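Local coordinates for protein pyridine synthase TbtD (Thermobispora bispora, PDB 5WA4) that probably forms the pyridine ring of the thiopeptide thiomuracin by [4+2] aza-cycloaddition and binds an N-terminal leader peptide fragment, at residues E[14-19]-E[116-121]; E[20-25]-E[54-59]; E[47-52]-E[108-113]. One frame throughout, in Å; residues are numbered along the deposited sequence.

Interaction 1. Residues E[14-19]-E[116-121]; sequences RVDYHA and PWSPDN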
loop_
_atom_site.group_PDB
_atom_site.type_symbol
_atom_site.label_atom_id
_atom_site.label_comp_id
_atom_site.label_asym_id
_atom_site.label_seq_id
_atom_site.Cartn_x
_atom_site.Cartn_y
_atom_site.Cartn_z
ATOM N N ARG E 14 -44.001 -5.296 1.984
ATOM C CA ARG E 14 -43.212 -6.325 1.327
ATOM C C ARG E 14 -44.089 -7.267 0.474
ATOM O O ARG E 14 -44.947 -7.970 1.008
ATOM C CB ARG E 14 -42.435 -7.141 2.357
ATOM C CG ARG E 14 -41.411 -8.064 1.699
ATOM C CD ARG E 14 -40.849 -9.152 2.593
ATOM N NE ARG E 14 -40.152 -10.146 1.777
ATOM C CZ ARG E 14 -38.838 -10.170 1.559
ATOM N NH1 ARG E 14 -38.054 -9.248 2.106
ATOM N NH2 ARG E 14 -38.305 -11.115 0.796
ATOM N N VAL E 15 -43.858 -7.285 -0.841
ATOM C CA VAL E 15 -44.539 -8.205 -1.757
ATOM C C VAL E 15 -43.613 -9.283 -2.341
ATOM O O VAL E 15 -42.880 -9.005 -3.290
ATOM C CB VAL E 15 -45.147 -7.445 -2.951
ATOM C CG1 VAL E 15 -46.007 -8.375 -3.798
ATOM C CG2 VAL E 15 -45.922 -6.235 -2.469
ATOM N N ASP E 16 -43.656 -10.504 -1.808
ATOM C CA ASP E 16 -42.828 -11.604 -2.329
ATOM C C ASP E 16 -43.336 -12.173 -3.663
ATOM O O ASP E 16 -44.520 -12.468 -3.822
ATOM C CB ASP E 16 -42.739 -12.740 -1.304
ATOM C CG ASP E 16 -41.992 -12.335 -0.043
ATOM O OD1 ASP E 16 -42.625 -11.771 0.881
ATOM O OD2 ASP E 16 -40.779 -12.598 0.033
ATOM N N TYR E 17 -42.429 -12.343 -4.617
ATOM C CA TYR E 17 -42.811 -12.828 -5.933
ATOM C C TYR E 17 -41.583 -13.430 -6.612
ATOM O O TYR E 17 -41.063 -12.893 -7.583
ATOM C CB TYR E 17 -43.395 -11.680 -6.733
ATOM C CG TYR E 17 -44.252 -12.037 -7.919
ATOM C CD1 TYR E 17 -45.415 -12.790 -7.781
ATOM C CD2 TYR E 17 -43.919 -11.567 -9.181
ATOM C CE1 TYR E 17 -46.200 -13.081 -8.880
ATOM C CE2 TYR E 17 -44.691 -11.849 -10.291
ATOM C CZ TYR E 17 -45.833 -12.599 -10.144
ATOM O OH TYR E 17 -46.582 -12.853 -11.280
ATOM N N HIS E 18 -41.135 -14.558 -6.074
ATOM C CA HIS E 18 -39.826 -15.127 -6.386
ATOM C C HIS E 18 -39.516 -15.397 -7.864
ATOM O O HIS E 18 -38.554 -14.852 -8.410
ATOM C CB HIS E 18 -39.655 -16.423 -5.595
ATOM C CG HIS E 18 -39.783 -16.231 -4.116
ATOM N ND1 HIS E 18 -40.027 -17.271 -3.247
ATOM C CD2 HIS E 18 -39.691 -15.116 -3.358
ATOM C CE1 HIS E 18 -40.083 -16.803 -2.012
ATOM N NE2 HIS E 18 -39.881 -15.502 -2.048
ATOM N N ALA E 19 -40.296 -16.249 -8.517
ATOM C CA ALA E 19 -39.927 -16.677 -9.858
ATOM C C ALA E 19 -40.929 -16.188 -10.868
ATOM O O ALA E 19 -40.862 -16.534 -12.050
ATOM C CB ALA E 19 -39.800 -18.194 -9.925
ATOM N N PRO E 116 -34.385 -18.031 6.676
ATOM C CA PRO E 116 -35.260 -18.599 5.646
ATOM C C PRO E 116 -35.995 -17.533 4.841
ATOM O O PRO E 116 -36.391 -16.533 5.441
ATOM C CB PRO E 116 -36.276 -19.403 6.465
ATOM C CG PRO E 116 -35.602 -19.676 7.756
ATOM C CD PRO E 116 -34.820 -18.446 8.021
ATOM N N TRP E 117 -36.209 -17.748 3.543
ATOM C CA TRP E 117 -36.984 -16.800 2.733
ATOM C C TRP E 117 -38.381 -16.547 3.304
ATOM O O TRP E 117 -38.968 -17.388 3.988
ATOM C CB TRP E 117 -37.114 -17.283 1.278
ATOM C CG TRP E 117 -35.841 -17.130 0.475
ATOM C CD1 TRP E 117 -34.592 -16.900 0.971
ATOM C CD2 TRP E 117 -35.696 -17.190 -0.955
ATOM N NE1 TRP E 117 -33.683 -16.814 -0.056
ATOM C CE2 TRP E 117 -34.333 -16.983 -1.246
ATOM C CE3 TRP E 117 -36.589 -17.380 -2.019
ATOM C CZ2 TRP E 117 -33.834 -16.979 -2.550
ATOM C CZ3 TRP E 117 -36.092 -17.371 -3.326
ATOM C CH2 TRP E 117 -34.733 -17.167 -3.576
ATOM N N SER E 118 -38.881 -15.347 3.046
ATOM C CA SER E 118 -40.284 -15.018 3.241
ATOM C C SER E 118 -41.110 -15.905 2.308
ATOM O O SER E 118 -40.633 -16.283 1.230
ATOM C CB SER E 118 -40.516 -13.531 2.951
ATOM O OG SER E 118 -41.860 -13.240 2.632
ATOM N N PRO E 119 -42.338 -16.257 2.722
ATOM C CA PRO E 119 -43.271 -17.051 1.916
ATOM C C PRO E 119 -43.562 -16.415 0.571
ATOM O O PRO E 119 -43.772 -15.204 0.519
ATOM C CB PRO E 119 -44.522 -17.085 2.780
ATOM C CG PRO E 119 -44.001 -16.963 4.175
ATOM C CD PRO E 119 -42.862 -16.004 4.073
ATOM N N ASP E 120 -43.578 -17.211 -0.499
ATOM C CA ASP E 120 -43.757 -16.661 -1.838
ATOM C C ASP E 120 -45.203 -16.210 -1.989
ATOM O O ASP E 120 -46.093 -16.709 -1.302
ATOM C CB ASP E 120 -43.367 -17.691 -2.901
ATOM C CG ASP E 120 -43.207 -17.087 -4.296
ATOM O OD1 ASP E 120 -43.115 -15.845 -4.437
ATOM O OD2 ASP E 120 -43.138 -17.872 -5.269
ATOM N N ASN E 121 -45.418 -15.220 -2.847
ATOM C CA ASN E 121 -46.753 -14.706 -3.145
ATOM C C ASN E 121 -47.530 -14.116 -1.967
ATOM O O ASN E 121 -48.730 -13.873 -2.101
ATOM C CB ASN E 121 -47.604 -15.813 -3.783
ATOM C CG ASN E 121 -46.976 -16.385 -5.022
ATOM O OD1 ASN E 121 -46.964 -15.745 -6.075
ATOM N ND2 ASN E 121 -46.446 -17.601 -4.910
#
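H18 and D120 meet because their first torsions turn both side chains into one stack. In H18 the ring lies anti to the carbonyl carbon (chi1 -58°). In D120 the carboxylate lies anti to the backbone nitrogen (chi1 -166°). The carboxylate then spreads over one face of the imidazole, almost parallel to it, with D120 CG 3.4 Å from H18 ND1. The same side chain also takes the backbone: H18 N donates to D120 OD1 at 2.9 Å in a nearly straight bond (168°), reaching the oxygen from above the carboxylate plane. The other oxygen, D120 OD2, is hydrogen-bonded to S88.

W117 comes to the opposite face of the imidazole. It presents its edge, so the pair is T-shaped, with H18 CE1 3.5 Å from W117 CE3. The S118 carbonyl oxygen lies at the edge of the imidazole, 3.3 Å from H18 CE1. W117, S118 and D120 thus border one ring, two over its faces and one at its edge.

Nearer the strand, D16 O accepts a weak bond from N121 N at 3.1 Å. The D16 carboxylate is gripped side-on by R14, with R14 NE to D16 OD1 at 3.1 Å and R14 NH2 to D16 OD2 at 3.0 Å. R14 NH2 also bonds to R51 O. The S118 hydroxyl sits against this carboxylate, but its modelled place is doubtful.

The contact joins the end of strand 9-16, and the turn after it, to the loop that leads into strand 123-128, its neighbour in the antiparallel sheet. The two acids have different partners. R14 probably balances the charge of D16, while the D120 oxygens are met by H18 N and the S88 hydroxyl.

Interaction 2. Residues E[20-25]-E[54-59]; sequences GPMDDL and PHLRIY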
loop_
_atom_site.group_PDB
_atom_site.type_symbol
_atom_site.label_atom_id
_atom_site.label_comp_id
_atom_site.label_asym_id
_atom_site.label_seq_id
_atom_site.Cartn_x
_atom_site.Cartn_y
_atom_site.Cartn_z
ATOM N N GLY E 20 -41.876 -15.391 -10.400
ATOM C CA GLY E 20 -42.875 -14.845 -11.301
ATOM C C GLY E 20 -42.323 -13.719 -12.155
ATOM O O GLY E 20 -41.229 -13.213 -11.892
ATOM N N PRO E 21 -43.074 -13.325 -13.192
ATOM C CA PRO E 21 -42.704 -12.156 -14.004
ATOM C C PRO E 21 -42.873 -10.845 -13.216
ATOM O O PRO E 21 -44.000 -10.381 -13.007
ATOM C CB PRO E 21 -43.670 -12.227 -15.194
ATOM C CG PRO E 21 -44.831 -13.032 -14.700
ATOM C CD PRO E 21 -44.291 -13.996 -13.678
ATOM N N MET E 22 -41.753 -10.269 -12.777
ATOM C CA MET E 22 -41.760 -9.056 -11.955
ATOM C C MET E 22 -42.315 -7.849 -12.715
ATOM O O MET E 22 -43.137 -7.115 -12.164
ATOM C CB MET E 22 -40.349 -8.764 -11.440
ATOM C CG MET E 22 -40.237 -7.655 -10.399
ATOM S SD MET E 22 -41.114 -7.968 -8.851
ATOM C CE MET E 22 -40.139 -9.256 -8.087
ATOM N N ASP E 23 -41.894 -7.650 -13.972
ATOM C CA ASP E 23 -42.413 -6.525 -14.790
ATOM C C ASP E 23 -43.951 -6.542 -14.859
ATOM O O ASP E 23 -44.577 -5.519 -15.146
ATOM C CB ASP E 23 -41.838 -6.542 -16.229
ATOM C CG ASP E 23 -40.435 -5.912 -16.336
ATOM O OD1 ASP E 23 -39.747 -5.772 -15.308
ATOM O OD2 ASP E 23 -39.985 -5.586 -17.457
ATOM N N ASP E 24 -44.555 -7.707 -14.602
ATOM C CA ASP E 24 -46.007 -7.860 -14.710
ATOM C C ASP E 24 -46.688 -7.499 -13.410
ATOM O O ASP E 24 -47.746 -6.870 -13.416
ATOM C CB ASP E 24 -46.398 -9.293 -15.115
ATOM C CG ASP E 24 -46.399 -9.511 -16.632
ATOM O OD1 ASP E 24 -46.773 -8.582 -17.398
ATOM O OD2 ASP E 24 -46.012 -10.629 -17.042
ATOM N N LEU E 25 -46.087 -7.915 -12.300
ATOM C CA LEU E 25 -46.591 -7.546 -10.982
ATOM C C LEU E 25 -46.612 -6.034 -10.837
ATOM O O LEU E 25 -47.510 -5.469 -10.211
ATOM C CB LEU E 25 -45.740 -8.173 -9.877
ATOM C CG LEU E 25 -45.850 -7.594 -8.459
ATOM C CD1 LEU E 25 -47.237 -7.741 -7.868
ATOM C CD2 LEU E 25 -44.845 -8.271 -7.568
ATOM N N PRO E 54 -36.535 -12.738 -4.194
ATOM C CA PRO E 54 -36.836 -11.653 -5.131
ATOM C C PRO E 54 -38.154 -11.038 -4.742
ATOM O O PRO E 54 -39.130 -11.779 -4.662
ATOM C CB PRO E 54 -36.950 -12.362 -6.488
ATOM C CG PRO E 54 -36.251 -13.631 -6.311
ATOM C CD PRO E 54 -36.458 -14.032 -4.890
ATOM N N HIS E 55 -38.190 -9.742 -4.452
ATOM C CA HIS E 55 -39.439 -9.143 -4.011
ATOM C C HIS E 55 -39.517 -7.699 -4.353
ATOM O O HIS E 55 -38.621 -7.159 -4.989
ATOM C CB HIS E 55 -39.637 -9.308 -2.512
ATOM C CG HIS E 55 -38.627 -8.587 -1.682
ATOM N ND1 HIS E 55 -37.527 -9.217 -1.140
ATOM C CD2 HIS E 55 -38.568 -7.299 -1.263
ATOM C CE1 HIS E 55 -36.821 -8.345 -0.443
ATOM N NE2 HIS E 55 -37.433 -7.177 -0.496
ATOM N N LEU E 56 -40.623 -7.088 -3.950
ATOM C CA LEU E 56 -40.843 -5.674 -4.161
ATOM C C LEU E 56 -41.000 -5.014 -2.826
ATOM O O LEU E 56 -41.596 -5.584 -1.911
ATOM C CB LEU E 56 -42.076 -5.401 -5.024
ATOM C CG LEU E 56 -41.867 -5.559 -6.525
ATOM C CD1 LEU E 56 -42.919 -4.788 -7.331
ATOM C CD2 LEU E 56 -40.445 -5.120 -6.884
ATOM N N ARG E 57 -40.441 -3.814 -2.720
ATOM C CA ARG E 57 -40.607 -2.991 -1.535
ATOM C C ARG E 57 -41.489 -1.828 -1.925
ATOM O O ARG E 57 -41.129 -1.057 -2.827
ATOM C CB ARG E 57 -39.247 -2.529 -0.997
ATOM C CG ARG E 57 -38.832 -3.244 0.267
ATOM C CD ARG E 57 -37.666 -4.195 0.081
ATOM N NE ARG E 57 -36.360 -3.577 0.293
ATOM C CZ ARG E 57 -35.424 -4.010 1.145
ATOM N NH1 ARG E 57 -35.627 -5.061 1.927
ATOM N NH2 ARG E 57 -34.281 -3.353 1.236
ATOM N N ILE E 58 -42.663 -1.720 -1.298
ATOM C CA ILE E 58 -43.538 -0.572 -1.571
ATOM C C ILE E 58 -43.465 0.498 -0.460
ATOM O O ILE E 58 -43.592 0.204 0.740
ATOM C CB ILE E 58 -45.014 -1.001 -1.773
ATOM C CG1 ILE E 58 -45.157 -1.831 -3.053
ATOM C CG2 ILE E 58 -45.925 0.223 -1.877
ATOM C CD1 ILE E 58 -46.375 -2.688 -3.066
ATOM N N TYR E 59 -43.247 1.740 -0.878
ATOM C CA TYR E 59 -43.225 2.857 0.053
ATOM C C TYR E 59 -44.359 3.814 -0.272
ATOM O O TYR E 59 -44.459 4.278 -1.400
ATOM C CB TYR E 59 -41.883 3.588 -0.018
ATOM C CG TYR E 59 -40.678 2.708 0.261
ATOM C CD1 TYR E 59 -40.268 2.446 1.561
ATOM C CD2 TYR E 59 -39.965 2.127 -0.784
ATOM C CE1 TYR E 59 -39.167 1.639 1.809
ATOM C CE2 TYR E 59 -38.872 1.323 -0.549
ATOM C CZ TYR E 59 -38.472 1.081 0.745
ATOM O OH TYR E 59 -37.375 0.277 0.970
#
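M22 and L56 have the most surface buried here, and L25 completes the trio. M22 lies in the first turn of helix 22-35. Its CG is anti to the backbone nitrogen, and the chain then bends at chi2 (62°) and again at chi3 (71°). The two bends lay the thioether alongside L56, the two side chains running past each other in opposite directions. M22 SD sits over the branch point of the leucine, 3.4 Å from L56 CG and 3.5 Å from L56 CD2. The terminal methyl goes on to the strand backbone, where M22 CE is 4.0 Å from H55 O. R48 of the neighbouring strand touches both M22 and L56.

L25 follows one helical turn later and points to the same side. It meets L56 tip to tip, with L25 CD2 4.0 Å from L56 CD1. So the two methyls of L56 have different neighbours: CD2 lies by the sulfur, and CD1 lies between the sulfur and L25.

This is helix-on-sheet packing in a ferredoxin-like beta-alpha-beta-beta-alpha-beta fold. Helix 22-35 is the crossover between strands 9-16 and 44-49, and strand 55-62 lies between those two in the antiparallel sheet. L56 is on the sheet side that faces the helix. The preceding H55 points away from it, and its ND1 bonds to G53 O. L25 is also packed by V15 and Y17, and by Y82 and L83 of helix 64-85, the second long helix of the fold.

At the strand end P54 makes a looser approach, where M22 CE is 4.3 Å from P54 C.

Interaction 3. Residues E[47-52]-E[108-113]; sequences LRHWRR and EGEDGP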
loop_
_atom_site.group_PDB
_atom_site.type_symbol
_atom_site.label_atom_id
_atom_site.label_comp_id
_atom_site.label_asym_id
_atom_site.label_seq_id
_atom_site.Cartn_x
_atom_site.Cartn_y
_atom_site.Cartn_z
ATOM N N LEU E 47 -39.471 -0.420 -4.966
ATOM C CA LEU E 47 -38.142 -0.899 -5.322
ATOM C C LEU E 47 -38.063 -2.439 -5.389
ATOM O O LEU E 47 -38.776 -3.149 -4.644
ATOM C CB LEU E 47 -37.116 -0.395 -4.307
ATOM C CG LEU E 47 -36.948 1.112 -4.119
ATOM C CD1 LEU E 47 -36.174 1.384 -2.846
ATOM C CD2 LEU E 47 -36.272 1.744 -5.327
ATOM N N ARG E 48 -37.184 -2.952 -6.253
ATOM C CA ARG E 48 -36.843 -4.374 -6.211
ATOM C C ARG E 48 -35.696 -4.627 -5.256
ATOM O O ARG E 48 -34.800 -3.795 -5.130
ATOM C CB ARG E 48 -36.449 -4.892 -7.587
ATOM C CG ARG E 48 -37.333 -4.422 -8.681
ATOM C CD ARG E 48 -36.735 -4.750 -9.995
ATOM N NE ARG E 48 -37.571 -4.258 -11.083
ATOM C CZ ARG E 48 -37.817 -4.935 -12.202
ATOM N NH1 ARG E 48 -37.330 -6.153 -12.342
ATOM N NH2 ARG E 48 -38.564 -4.408 -13.170
ATOM N N HIS E 49 -35.717 -5.782 -4.607
ATOM C CA HIS E 49 -34.604 -6.242 -3.788
ATOM C C HIS E 49 -34.564 -7.792 -3.691
ATOM O O HIS E 49 -35.583 -8.465 -3.886
ATOM C CB HIS E 49 -34.681 -5.645 -2.380
ATOM C CG HIS E 49 -33.372 -5.660 -1.656
ATOM N ND1 HIS E 49 -32.994 -6.690 -0.824
ATOM C CD2 HIS E 49 -32.341 -4.779 -1.659
ATOM C CE1 HIS E 49 -31.788 -6.441 -0.337
ATOM N NE2 HIS E 49 -31.372 -5.286 -0.827
ATOM N N TRP E 50 -33.384 -8.312 -3.330
ATOM C CA TRP E 50 -33.047 -9.728 -3.317
ATOM C C TRP E 50 -33.247 -10.467 -2.003
ATOM O O TRP E 50 -33.346 -11.693 -1.990
ATOM C CB TRP E 50 -31.582 -9.910 -3.721
ATOM C CG TRP E 50 -30.597 -9.087 -2.926
ATOM C CD1 TRP E 50 -30.129 -7.850 -3.248
ATOM C CD2 TRP E 50 -29.956 -9.443 -1.678
ATOM N NE1 TRP E 50 -29.248 -7.408 -2.296
ATOM C CE2 TRP E 50 -29.122 -8.354 -1.324
ATOM C CE3 TRP E 50 -30.012 -10.561 -0.839
ATOM C CZ2 TRP E 50 -28.347 -8.358 -0.155
ATOM C CZ3 TRP E 50 -29.236 -10.560 0.320
ATOM C CH2 TRP E 50 -28.414 -9.463 0.648
ATOM N N ARG E 51 -33.282 -9.741 -0.896
ATOM C CA ARG E 51 -33.116 -10.388 0.390
ATOM C C ARG E 51 -34.331 -11.197 0.797
ATOM O O ARG E 51 -35.460 -10.701 0.763
ATOM C CB ARG E 51 -32.791 -9.349 1.456
ATOM C CG ARG E 51 -32.000 -9.899 2.610
ATOM C CD ARG E 51 -31.940 -8.889 3.720
ATOM N NE ARG E 51 -32.884 -9.132 4.804
ATOM C CZ ARG E 51 -33.498 -8.158 5.455
ATOM N NH1 ARG E 51 -33.270 -6.906 5.089
ATOM N NH2 ARG E 51 -34.345 -8.429 6.448
ATOM N N ARG E 52 -34.080 -12.443 1.180
ATOM C CA ARG E 52 -35.131 -13.393 1.536
ATOM C C ARG E 52 -36.043 -13.697 0.351
ATOM O O ARG E 52 -37.208 -14.048 0.535
ATOM C CB ARG E 52 -35.954 -12.863 2.708
ATOM C CG ARG E 52 -35.120 -12.499 3.905
ATOM C CD ARG E 52 -35.817 -12.940 5.168
ATOM N NE ARG E 52 -37.127 -12.308 5.287
ATOM C CZ ARG E 52 -38.108 -12.786 6.043
ATOM N NH1 ARG E 52 -37.912 -13.922 6.728
ATOM N NH2 ARG E 52 -39.280 -12.147 6.096
ATOM N N GLU E 108 -23.453 -4.427 0.237
ATOM C CA GLU E 108 -24.460 -3.367 0.353
ATOM C C GLU E 108 -24.733 -3.032 1.810
ATOM O O GLU E 108 -25.616 -2.243 2.105
ATOM C CB GLU E 108 -25.801 -3.767 -0.328
ATOM C CG GLU E 108 -25.723 -4.481 -1.674
ATOM C CD GLU E 108 -27.112 -4.660 -2.351
ATOM O OE1 GLU E 108 -28.152 -4.519 -1.649
ATOM O OE2 GLU E 108 -27.161 -4.953 -3.584
ATOM N N GLY E 109 -24.000 -3.671 2.713
ATOM C CA GLY E 109 -24.285 -3.612 4.141
ATOM C C GLY E 109 -25.765 -3.744 4.417
ATOM O O GLY E 109 -26.430 -2.734 4.604
ATOM N N GLU E 110 -26.303 -4.964 4.439
ATOM C CA GLU E 110 -27.759 -5.073 4.406
ATOM C C GLU E 110 -28.437 -5.255 5.755
ATOM O O GLU E 110 -29.359 -4.500 6.079
ATOM C CB GLU E 110 -28.194 -6.200 3.472
ATOM C CG GLU E 110 -29.687 -6.543 3.561
ATOM C CD GLU E 110 -30.644 -5.413 3.163
ATOM O OE1 GLU E 110 -30.189 -4.380 2.627
ATOM O OE2 GLU E 110 -31.870 -5.564 3.392
ATOM N N ASP E 111 -28.012 -6.251 6.517
ATOM C CA ASP E 111 -28.591 -6.524 7.850
ATOM C C ASP E 111 -29.998 -7.101 7.785
ATOM O O ASP E 111 -30.918 -6.507 7.219
ATOM C CB ASP E 111 -28.630 -5.266 8.732
ATOM C CG ASP E 111 -27.315 -4.974 9.390
ATOM O OD1 ASP E 111 -26.505 -5.910 9.558
ATOM O OD2 ASP E 111 -27.082 -3.792 9.721
ATOM N N GLY E 112 -30.150 -8.249 8.424
ATOM C CA GLY E 112 -31.410 -8.955 8.480
ATOM C C GLY E 112 -31.128 -10.397 8.127
ATOM O O GLY E 112 -30.034 -10.713 7.652
ATOM N N PRO E 113 -32.093 -11.284 8.382
ATOM C CA PRO E 113 -31.933 -12.671 7.953
ATOM C C PRO E 113 -31.731 -12.759 6.457
ATOM O O PRO E 113 -32.297 -11.949 5.731
ATOM C CB PRO E 113 -33.249 -13.314 8.374
ATOM C CG PRO E 113 -33.647 -12.524 9.588
ATOM C CD PRO E 113 -33.264 -11.107 9.251
#
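H49 meets E108 and E110 where the outer strand 44-49 of the ferredoxin-like sheet runs out. The opposing loop follows helix 98-107, which comes between helix 64-85 and strand 123-128 along the chain. H49 NE2 gives a weak bond to E108 OE1 at 3.4 Å. The carboxylate of E110 lies close by, obliquely to the imidazole. On the other side of the ring, H49 ND1 accepts from R51 N at 3.1 Å, which ties the ring to the turn that follows it.

W50 has its CG between the backbone nitrogen and the carbonyl carbon (chi1 53°), and its indole swings across the H49 ring. W50 NE1 donates to E108 OE1 at 3.2 Å. The acceptor is near the indole plane, but the donor comes from well above the carboxylate plane. E108 OE1 therefore takes two donors, one of them weak. L104, A105 and H101 of helix 98-107 also pack on W50.

R51 has the most surface buried of its segment. Its chain is bent at chi3 (100°), and the guanidinium is held along its edge. R51 NH1 makes a salt bridge to E110 OE2 at 2.6 Å, on the anti side of the carboxylate. R51 NE bonds to P113 O at 3.0 Å. One face of the guanidinium lies against the loop backbone, with R51 NH2 3.6 Å from G112 CA. Two bonds and this flat contact should limit the rotation of the group. E110 OE2 has a second, long and weak ion pair with R57.

The loop also touches the bound peptide: D111 packs on an aromatic side chain of it and P113 on an acidic one. R52 runs beside the P113 ring, and its CG lies 3.4 Å from P113 O.

In the fold
From the N terminus, strand 9-16 comes first, and the turn after it enters interaction 1, which closes the longest loop by reaching residues 116-121. Helix 22-35 begins next and packs on strand 55-62 in interaction 2. Before that strand is reached, strand 44-49 opens interaction 3, which closes at 108-113. Interactions 2 and 3 therefore cross, and both lie within the span of interaction 1. All three meet at one end of the sheet. V15 pairs with L56 between strands, R57 with L47, and D23 bridges to R48. A weak bond from R52 NH1 to P116 O joins the end of the first segment of interaction 3 to the loop of interaction 1.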